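Local coordinates for glycosyl hydrolase family 62 protein (Coprinopsis cinerea, PDB 5B6T) that probably cleaves alpha-L-arabinofuranosyl side groups from arabinoxylan, as an alpha-L-arabinofuranosidase with a five-bladed beta-propeller catalytic domain, at residues W7-P12 with G307-T312; R192-A197 with G219-R224; A258-I263 with Y286-L291. All blocks are in the same frame, centred on the assembly; numbering follows the deposited sequence.

Contact 1 (W7-P12 with G307-T312); sequences WSSSGP and GLLTQT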
# COMPACT_ATOMS: atom_id res chain seq x y z
N TRP A 7 -18.05 2.36 -5.73
CA TRP A 7 -17.77 1.94 -4.35
C TRP A 7 -18.75 2.56 -3.38
O TRP A 7 -19.31 3.65 -3.61
CB TRP A 7 -16.37 2.39 -3.89
CG TRP A 7 -15.26 2.07 -4.81
CD1 TRP A 7 -14.78 2.87 -5.80
CD2 TRP A 7 -14.47 0.87 -4.84
NE1 TRP A 7 -13.75 2.24 -6.44
CE2 TRP A 7 -13.54 1.02 -5.87
CE3 TRP A 7 -14.48 -0.31 -4.10
CZ2 TRP A 7 -12.60 0.02 -6.18
CZ3 TRP A 7 -13.55 -1.29 -4.38
CH2 TRP A 7 -12.61 -1.12 -5.43
N SER A 8 -18.87 1.89 -2.23
CA SER A 8 -19.50 2.43 -1.04
C SER A 8 -18.47 2.45 0.09
O SER A 8 -17.85 1.41 0.38
CB SER A 8 -20.71 1.58 -0.61
OG SER A 8 -21.25 2.09 0.61
N SER A 9 -18.28 3.62 0.69
CA SER A 9 -17.30 3.79 1.75
C SER A 9 -17.92 3.76 3.12
O SER A 9 -18.98 4.36 3.36
CB SER A 9 -16.55 5.11 1.61
OG SER A 9 -15.55 5.22 2.63
N SER A 10 -17.24 3.08 4.02
CA SER A 10 -17.47 3.24 5.45
C SER A 10 -17.12 4.63 5.91
O SER A 10 -16.53 5.42 5.17
CB SER A 10 -16.58 2.26 6.22
OG SER A 10 -15.22 2.67 6.19
N GLY A 11 -17.45 4.93 7.16
CA GLY A 11 -16.87 6.07 7.83
C GLY A 11 -15.43 5.79 8.21
O GLY A 11 -14.89 4.73 7.86
N PRO A 12 -14.80 6.73 8.91
CA PRO A 12 -13.43 6.45 9.37
C PRO A 12 -13.47 5.34 10.39
O PRO A 12 -14.25 5.44 11.38
CB PRO A 12 -12.99 7.77 9.99
CG PRO A 12 -14.25 8.57 10.22
CD PRO A 12 -15.30 8.06 9.30
N GLY A 307 -10.41 4.01 6.21
CA GLY A 307 -11.75 3.53 5.89
C GLY A 307 -11.73 2.39 4.90
O GLY A 307 -10.65 1.96 4.43
N LEU A 308 -12.91 1.87 4.58
CA LEU A 308 -13.01 0.70 3.73
C LEU A 308 -14.03 0.94 2.64
O LEU A 308 -15.18 1.26 2.95
CB LEU A 308 -13.46 -0.50 4.55
CG LEU A 308 -13.45 -1.85 3.84
CD1 LEU A 308 -12.04 -2.26 3.46
CD2 LEU A 308 -14.07 -2.94 4.72
N LEU A 309 -13.59 0.80 1.40
CA LEU A 309 -14.48 0.84 0.24
C LEU A 309 -14.94 -0.57 -0.07
O LEU A 309 -14.14 -1.47 -0.11
CB LEU A 309 -13.73 1.37 -0.99
CG LEU A 309 -13.05 2.72 -0.93
CD1 LEU A 309 -12.47 3.07 -2.28
CD2 LEU A 309 -14.00 3.81 -0.48
N THR A 310 -16.24 -0.73 -0.33
CA THR A 310 -16.81 -1.98 -0.80
C THR A 310 -17.38 -1.77 -2.20
O THR A 310 -18.13 -0.83 -2.44
CB THR A 310 -17.93 -2.44 0.16
OG1 THR A 310 -17.38 -2.67 1.46
CG2 THR A 310 -18.56 -3.70 -0.32
N GLN A 311 -16.96 -2.59 -3.15
CA GLN A 311 -17.38 -2.40 -4.53
C GLN A 311 -18.90 -2.63 -4.66
O GLN A 311 -19.41 -3.64 -4.13
CB GLN A 311 -16.64 -3.36 -5.44
CG GLN A 311 -16.99 -3.24 -6.91
CD GLN A 311 -16.27 -4.26 -7.75
OE1 GLN A 311 -15.87 -5.31 -7.27
NE2 GLN A 311 -16.15 -3.98 -9.05
N THR A 312 -19.57 -1.71 -5.35
CA THR A 312 -21.01 -1.82 -5.61
C THR A 312 -21.35 -2.23 -7.04
O THR A 312 -22.54 -2.47 -7.31
CB THR A 312 -21.74 -0.51 -5.25
OG1 THR A 312 -21.23 0.54 -6.06
CG2 THR A 312 -21.53 -0.19 -3.80
O HOH W 1 -21.66 3.06 -5.21

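Contact 2 (R192-A197 with G219-R224); sequences RLFEAA and GRRWFR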
# COMPACT_ATOMS: atom_id res chain seq x y z
N ARG A 192 0.31 12.93 -11.98
CA ARG A 192 -0.45 11.86 -12.63
C ARG A 192 0.01 10.47 -12.21
O ARG A 192 -0.75 9.50 -12.35
CB ARG A 192 -0.35 11.97 -14.15
CG ARG A 192 -1.00 13.20 -14.75
CD ARG A 192 -2.50 13.08 -14.75
NE ARG A 192 -2.97 12.10 -15.74
CZ ARG A 192 -4.24 11.78 -15.99
NH1 ARG A 192 -5.26 12.31 -15.30
NH2 ARG A 192 -4.47 10.88 -16.94
N LEU A 193 1.22 10.35 -11.66
CA LEU A 193 1.78 9.05 -11.29
C LEU A 193 2.66 9.27 -10.07
O LEU A 193 3.90 9.26 -10.14
CB LEU A 193 2.54 8.46 -12.47
CG LEU A 193 2.87 6.97 -12.38
CD1 LEU A 193 1.64 6.12 -12.64
CD2 LEU A 193 4.00 6.60 -13.34
N PHE A 194 2.00 9.52 -8.94
CA PHE A 194 2.69 10.16 -7.82
C PHE A 194 3.34 9.19 -6.85
O PHE A 194 4.55 9.24 -6.65
CB PHE A 194 1.76 11.13 -7.11
CG PHE A 194 2.48 12.04 -6.15
CD1 PHE A 194 3.41 12.95 -6.62
CD2 PHE A 194 2.23 11.98 -4.80
CE1 PHE A 194 4.10 13.77 -5.73
CE2 PHE A 194 2.90 12.81 -3.91
CZ PHE A 194 3.84 13.70 -4.37
N GLU A 195 2.57 8.30 -6.23
CA GLU A 195 3.17 7.34 -5.30
C GLU A 195 2.19 6.20 -5.04
O GLU A 195 1.17 6.09 -5.73
CB GLU A 195 3.56 8.05 -4.00
CG GLU A 195 2.39 8.69 -3.26
CD GLU A 195 2.77 9.63 -2.14
OE1 GLU A 195 3.94 9.85 -1.81
OE2 GLU A 195 1.86 10.21 -1.49
N ALA A 196 2.53 5.32 -4.11
CA ALA A 196 1.61 4.32 -3.55
C ALA A 196 1.08 3.36 -4.60
O ALA A 196 -0.13 3.14 -4.73
CB ALA A 196 0.47 5.01 -2.82
N ALA A 197 2.00 2.65 -5.23
CA ALA A 197 1.63 1.53 -6.10
C ALA A 197 1.06 0.33 -5.32
O ALA A 197 1.44 0.06 -4.20
CB ALA A 197 2.82 1.08 -6.93
N GLY A 219 -6.68 18.94 -6.84
CA GLY A 219 -5.77 18.78 -5.72
C GLY A 219 -6.01 17.57 -4.82
O GLY A 219 -5.28 17.38 -3.84
N ARG A 220 -6.99 16.74 -5.15
CA ARG A 220 -7.35 15.62 -4.28
C ARG A 220 -6.72 14.30 -4.74
O ARG A 220 -6.53 14.05 -5.92
CB ARG A 220 -8.88 15.48 -4.22
CG ARG A 220 -9.61 16.69 -3.65
CD ARG A 220 -9.32 16.86 -2.19
NE ARG A 220 -9.95 18.06 -1.62
CZ ARG A 220 -9.77 18.46 -0.37
NH1 ARG A 220 -9.03 17.75 0.49
NH2 ARG A 220 -10.37 19.57 0.04
N ARG A 221 -6.45 13.44 -3.77
CA ARG A 221 -5.86 12.14 -4.06
C ARG A 221 -6.90 11.21 -4.68
O ARG A 221 -8.10 11.22 -4.34
CB ARG A 221 -5.28 11.50 -2.80
CG ARG A 221 -4.26 12.36 -2.05
CD ARG A 221 -3.20 12.87 -3.00
NE ARG A 221 -2.12 13.57 -2.32
CZ ARG A 221 -0.94 13.05 -1.99
NH1 ARG A 221 -0.65 11.77 -2.20
NH2 ARG A 221 -0.02 13.85 -1.41
N TRP A 222 -6.40 10.38 -5.58
CA TRP A 222 -7.21 9.38 -6.26
C TRP A 222 -6.33 8.28 -6.82
O TRP A 222 -5.11 8.42 -6.84
CB TRP A 222 -8.07 10.01 -7.37
CG TRP A 222 -7.32 10.60 -8.55
CD1 TRP A 222 -6.45 11.64 -8.54
CD2 TRP A 222 -7.40 10.15 -9.91
NE1 TRP A 222 -6.01 11.89 -9.82
CE2 TRP A 222 -6.55 10.97 -10.68
CE3 TRP A 222 -8.12 9.14 -10.56
CZ2 TRP A 222 -6.40 10.81 -12.05
CZ3 TRP A 222 -7.97 8.97 -11.90
CH2 TRP A 222 -7.12 9.81 -12.65
N PHE A 223 -6.96 7.20 -7.29
CA PHE A 223 -6.26 6.06 -7.88
C PHE A 223 -6.57 5.81 -9.33
O PHE A 223 -7.73 5.84 -9.74
CB PHE A 223 -6.52 4.75 -7.09
CG PHE A 223 -5.72 4.70 -5.83
CD1 PHE A 223 -6.22 5.30 -4.65
CD2 PHE A 223 -4.45 4.20 -5.85
CE1 PHE A 223 -5.45 5.30 -3.51
CE2 PHE A 223 -3.67 4.23 -4.70
CZ PHE A 223 -4.17 4.81 -3.55
N ARG A 224 -5.50 5.53 -10.07
CA ARG A 224 -5.56 5.06 -11.45
C ARG A 224 -5.26 3.59 -11.49
O ARG A 224 -4.62 3.06 -10.59
CB ARG A 224 -4.57 5.84 -12.31
CG ARG A 224 -4.85 7.34 -12.32
CD ARG A 224 -3.82 8.15 -13.07
NE ARG A 224 -3.82 7.90 -14.51
CZ ARG A 224 -2.76 8.00 -15.31
NH1 ARG A 224 -1.57 8.38 -14.81
NH2 ARG A 224 -2.87 7.74 -16.60
O HOH W 2 2.41 12.79 -0.44

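Contact 3 (A258-I263 with Y286-L291); sequences AWTRDI and YLYQGL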
# COMPACT_ATOMS: atom_id res chain seq x y z
N ALA A 258 -20.27 12.08 3.54
CA ALA A 258 -18.96 12.04 2.88
C ALA A 258 -17.89 12.67 3.81
O ALA A 258 -17.87 13.88 3.97
CB ALA A 258 -19.00 12.77 1.56
N TRP A 259 -17.00 11.87 4.38
CA TRP A 259 -16.03 12.38 5.36
C TRP A 259 -14.67 12.73 4.76
O TRP A 259 -13.81 13.35 5.41
CB TRP A 259 -15.91 11.39 6.50
CG TRP A 259 -15.28 10.08 6.11
CD1 TRP A 259 -15.93 8.99 5.64
CD2 TRP A 259 -13.89 9.72 6.22
NE1 TRP A 259 -15.02 7.97 5.41
CE2 TRP A 259 -13.77 8.39 5.77
CE3 TRP A 259 -12.74 10.40 6.65
CZ2 TRP A 259 -12.54 7.71 5.74
CZ3 TRP A 259 -11.52 9.71 6.65
CH2 TRP A 259 -11.44 8.39 6.18
N THR A 260 -14.47 12.33 3.51
CA THR A 260 -13.22 12.60 2.82
C THR A 260 -13.52 12.86 1.36
O THR A 260 -14.43 12.26 0.79
CB THR A 260 -12.25 11.40 2.98
OG1 THR A 260 -11.01 11.71 2.32
CG2 THR A 260 -12.83 10.11 2.43
N ARG A 261 -12.74 13.75 0.75
CA ARG A 261 -12.69 13.95 -0.70
C ARG A 261 -11.45 13.33 -1.34
O ARG A 261 -11.31 13.38 -2.56
CB ARG A 261 -12.71 15.45 -1.04
CG ARG A 261 -14.01 16.14 -0.65
CD ARG A 261 -14.01 17.57 -1.18
NE ARG A 261 -14.82 18.43 -0.31
CZ ARG A 261 -14.64 19.74 -0.13
NH1 ARG A 261 -13.69 20.41 -0.77
NH2 ARG A 261 -15.43 20.39 0.72
N ASP A 262 -10.56 12.80 -0.50
CA ASP A 262 -9.33 12.17 -0.92
C ASP A 262 -9.44 10.68 -0.73
O ASP A 262 -9.88 10.22 0.34
CB ASP A 262 -8.17 12.67 -0.06
CG ASP A 262 -7.86 14.13 -0.29
OD1 ASP A 262 -7.04 14.42 -1.20
OD2 ASP A 262 -8.41 15.00 0.45
N ILE A 263 -9.04 9.93 -1.78
CA ILE A 263 -8.91 8.48 -1.69
C ILE A 263 -7.44 8.20 -1.91
O ILE A 263 -6.92 8.36 -3.01
CB ILE A 263 -9.77 7.71 -2.74
CG1 ILE A 263 -11.21 8.19 -2.74
CG2 ILE A 263 -9.67 6.23 -2.46
CD1 ILE A 263 -11.99 8.02 -1.44
N TYR A 286 -11.36 -2.07 -0.68
CA TYR A 286 -10.12 -1.30 -0.64
C TYR A 286 -10.03 -0.61 0.69
O TYR A 286 -10.84 0.26 1.02
CB TYR A 286 -10.02 -0.26 -1.80
CG TYR A 286 -8.63 0.24 -2.10
CD1 TYR A 286 -7.66 -0.61 -2.57
CD2 TYR A 286 -8.29 1.58 -1.92
CE1 TYR A 286 -6.38 -0.15 -2.84
CE2 TYR A 286 -7.03 2.07 -2.24
CZ TYR A 286 -6.07 1.18 -2.65
OH TYR A 286 -4.80 1.63 -2.92
N LEU A 287 -9.00 -0.96 1.46
CA LEU A 287 -8.71 -0.32 2.74
C LEU A 287 -7.81 0.86 2.41
O LEU A 287 -6.76 0.68 1.81
CB LEU A 287 -8.01 -1.32 3.66
CG LEU A 287 -7.68 -0.80 5.08
CD1 LEU A 287 -8.88 -0.45 5.93
CD2 LEU A 287 -6.83 -1.86 5.77
N TYR A 288 -8.23 2.07 2.77
CA TYR A 288 -7.56 3.27 2.26
C TYR A 288 -7.44 4.30 3.38
O TYR A 288 -8.04 4.14 4.45
CB TYR A 288 -8.34 3.81 1.08
CG TYR A 288 -9.62 4.53 1.45
CD1 TYR A 288 -10.80 3.83 1.77
CD2 TYR A 288 -9.68 5.91 1.47
CE1 TYR A 288 -11.96 4.48 2.11
CE2 TYR A 288 -10.84 6.57 1.81
CZ TYR A 288 -11.99 5.86 2.14
OH TYR A 288 -13.16 6.53 2.43
N GLN A 289 -6.70 5.36 3.10
CA GLN A 289 -6.66 6.51 3.98
C GLN A 289 -7.37 7.71 3.39
O GLN A 289 -7.22 8.03 2.19
CB GLN A 289 -5.21 6.91 4.34
CG GLN A 289 -4.35 7.32 3.14
CD GLN A 289 -2.92 7.63 3.50
OE1 GLN A 289 -2.36 7.12 4.47
NE2 GLN A 289 -2.30 8.48 2.66
N GLY A 290 -8.14 8.38 4.25
CA GLY A 290 -8.86 9.60 3.92
C GLY A 290 -8.69 10.60 5.02
O GLY A 290 -8.10 10.31 6.06
N LEU A 291 -9.20 11.81 4.80
CA LEU A 291 -9.14 12.85 5.82
C LEU A 291 -10.18 13.92 5.59
O LEU A 291 -10.76 14.04 4.51
CB LEU A 291 -7.74 13.46 5.92
CG LEU A 291 -7.38 14.58 4.93
CD1 LEU A 291 -6.02 15.09 5.30
CD2 LEU A 291 -7.39 14.13 3.49
O HOH W 3 -10.68 15.11 1.96

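Contact 1 (W7-P12 with G307-T312)
Trp7 lays its indole across Leu309 at about a right angle. The CD1 methyl sits over one face of the five-membered ring, 4.0 Å from its centroid, in a CH-pi contact. Leu309 CB meets Trp7 CE3 at 3.6 Å. With CG anti to the carbonyl carbon (chi1 -50°), the indole stays over strand 305-311, and its six-membered ring reaches on to Gln311, Trp7 CE3 lying 3.5 Å from Gln311 N. Trp7 NE1 is held by Phe246 O. The second branch of Leu309, CD2, comes against Ser9 CB at 3.5 Å, so the two methyls of one leucine touch two residues of strand 7-9 on that face. On the opposite face Thr312 CG2 packs against Ser8 CB at 3.7 Å.

Between the faces, Ser8 and Thr310 form an antiparallel hydrogen-bonded pair, N to O in both directions, each bond 2.8 Å. Ser10 N then donates to Leu308 O. The return bond is made by a side chain: Leu308 N gives to Ser10 OG at 2.9 Å (158° at the hydrogen). Set between its own N and carbonyl carbon (chi1 72°), Ser10 OG also donates in plane to a lone pair of Gly11 O, 2.7 Å away. At the other end a water ties Trp7 O to Thr312 OG1.

The arrangement resembles the closure of many propellers, pairing the two chain ends in one blade. Apolar packing inside, with backbone and serine bonds along the seam, implies a join fixed in register by directional bonds and backed by the indole.

Contact 2 (R192-A197 with G219-R224)
The classic beta bulge of a propeller blade, where Phe194 and Glu195 both face Glu213, brings Glu195 beside a bound lead ion and within range of Arg221. The Glu195 side chain lies about 3 Å from the lead. Its OE2 accepts a hydrogen bond from Arg221 NH1 at 3.0 Å, and the pair forms a salt bridge. The donor lies 31° out of the carboxylate plane, on the anti side, yet OE2 is almost exactly in the guanidinium plane. A water joins OE2 to Arg221 NH2, which makes the grip two-pronged. Arg221 NH1 also meets Glu213 OE2, so NH1 is shared by two carboxylates. The Phe194 ring stands perpendicular to the guanidinium, Phe194 CD2 lying 3.9 Å from Arg221 NH1.

At the other end, Arg224 NH1 donates to Arg192 O at 2.8 Å from above the carbonyl plane. Arg192, its chain bent at chi2 and chi3, curls back until NH2 lies over one face of the Arg224 guanidinium, the two NH2 atoms 3.5 Å apart. Asp240 on Arg224 probably eases this pairing of like charges, while Gln241 takes Arg192 NH2. Arg192 NH1 meets the edge of the Trp222 ring at CZ2, 3.8 Å away.

Strands 195-202 and 221-228 are not sheet neighbours: strand 207-215 runs between them, bonded to both, through Glu213 to the bulge and through Ala214 to Trp222, and the side chains meet across it.

Contact 3 (A258-I263 with Y286-L291)
Tyr288 points from strand 285-290 into the loop that carries Trp259 to Ile263, and its ring can be followed outward. From CB the ring leaves between the backbone N and the carbonyl carbon (chi1 75°), which turns it toward the loop. Along one side CD2 meets Ile263 CG2 at 3.9 Å, and CE2 comes up to Ile263 CD1 at 3.7 Å; the carbonyl of Asp262 lies near the plane at that same edge. Along the other side CE1 packs on Leu309 of the next strand. At CZ the ring slides past Trp259, whose CZ2 is 4.1 Å away. At the tip, Tyr288 OH is 3.6 Å from Thr260 CG2 and forms a hydrogen bond with Ser9 OG.

This is one blade of the five-bladed propeller: strand 285-290 sits inside it, between 305-311 and 266-268, and the loop after strand 252-254 folds over the end of the strand.

Thr260 makes the direct hydrogen bond between loop and strand segment. Its OG1, anti to the backbone N (chi1 -178°), accepts the N-H of Leu291 at 3.1 Å and donates in plane to a lone pair of Asp262 O at 2.7 Å. The same torsion leaves CG2 over the centre of the Trp259 ring. The indole lies against Gly290, with Trp259 CZ3 only 3.4 Å from Gly290 C, while Trp259 NE1 bonds to Ser10 O. Farther out, Leu291 CD2 leans on the carboxylate of Asp262. A water donates to Asp262 OD2 and Leu291 O and accepts from Arg261 N; Asp262 is gripped from another blade as well, by the Arg221 backbone N and the Arg220 guanidinium.

Contacts 1 and 3 belong to the same blade: strands 305-311 and 285-290 are sheet neighbours, and the contact centres lie about 9 Å apart. Contact 2 sits in another blade, about 13 Å from contact 3 between centres, yet touches it where 219-224 meets Asp262 and where the Phe223 ring packs on Tyr286. Contacts 2 and 3 are buried; contact 1 is partly so, farther from the middle of the chain. The chemistry changes accordingly. Contact 1 is regular strand pairing, contact 3 mixes aromatic and aliphatic packing with a threonine hydroxyl that bonds both segments and a water, and contact 2, whose Glu195 end lies by the lead ion, is dominated by arginines and a carboxylate.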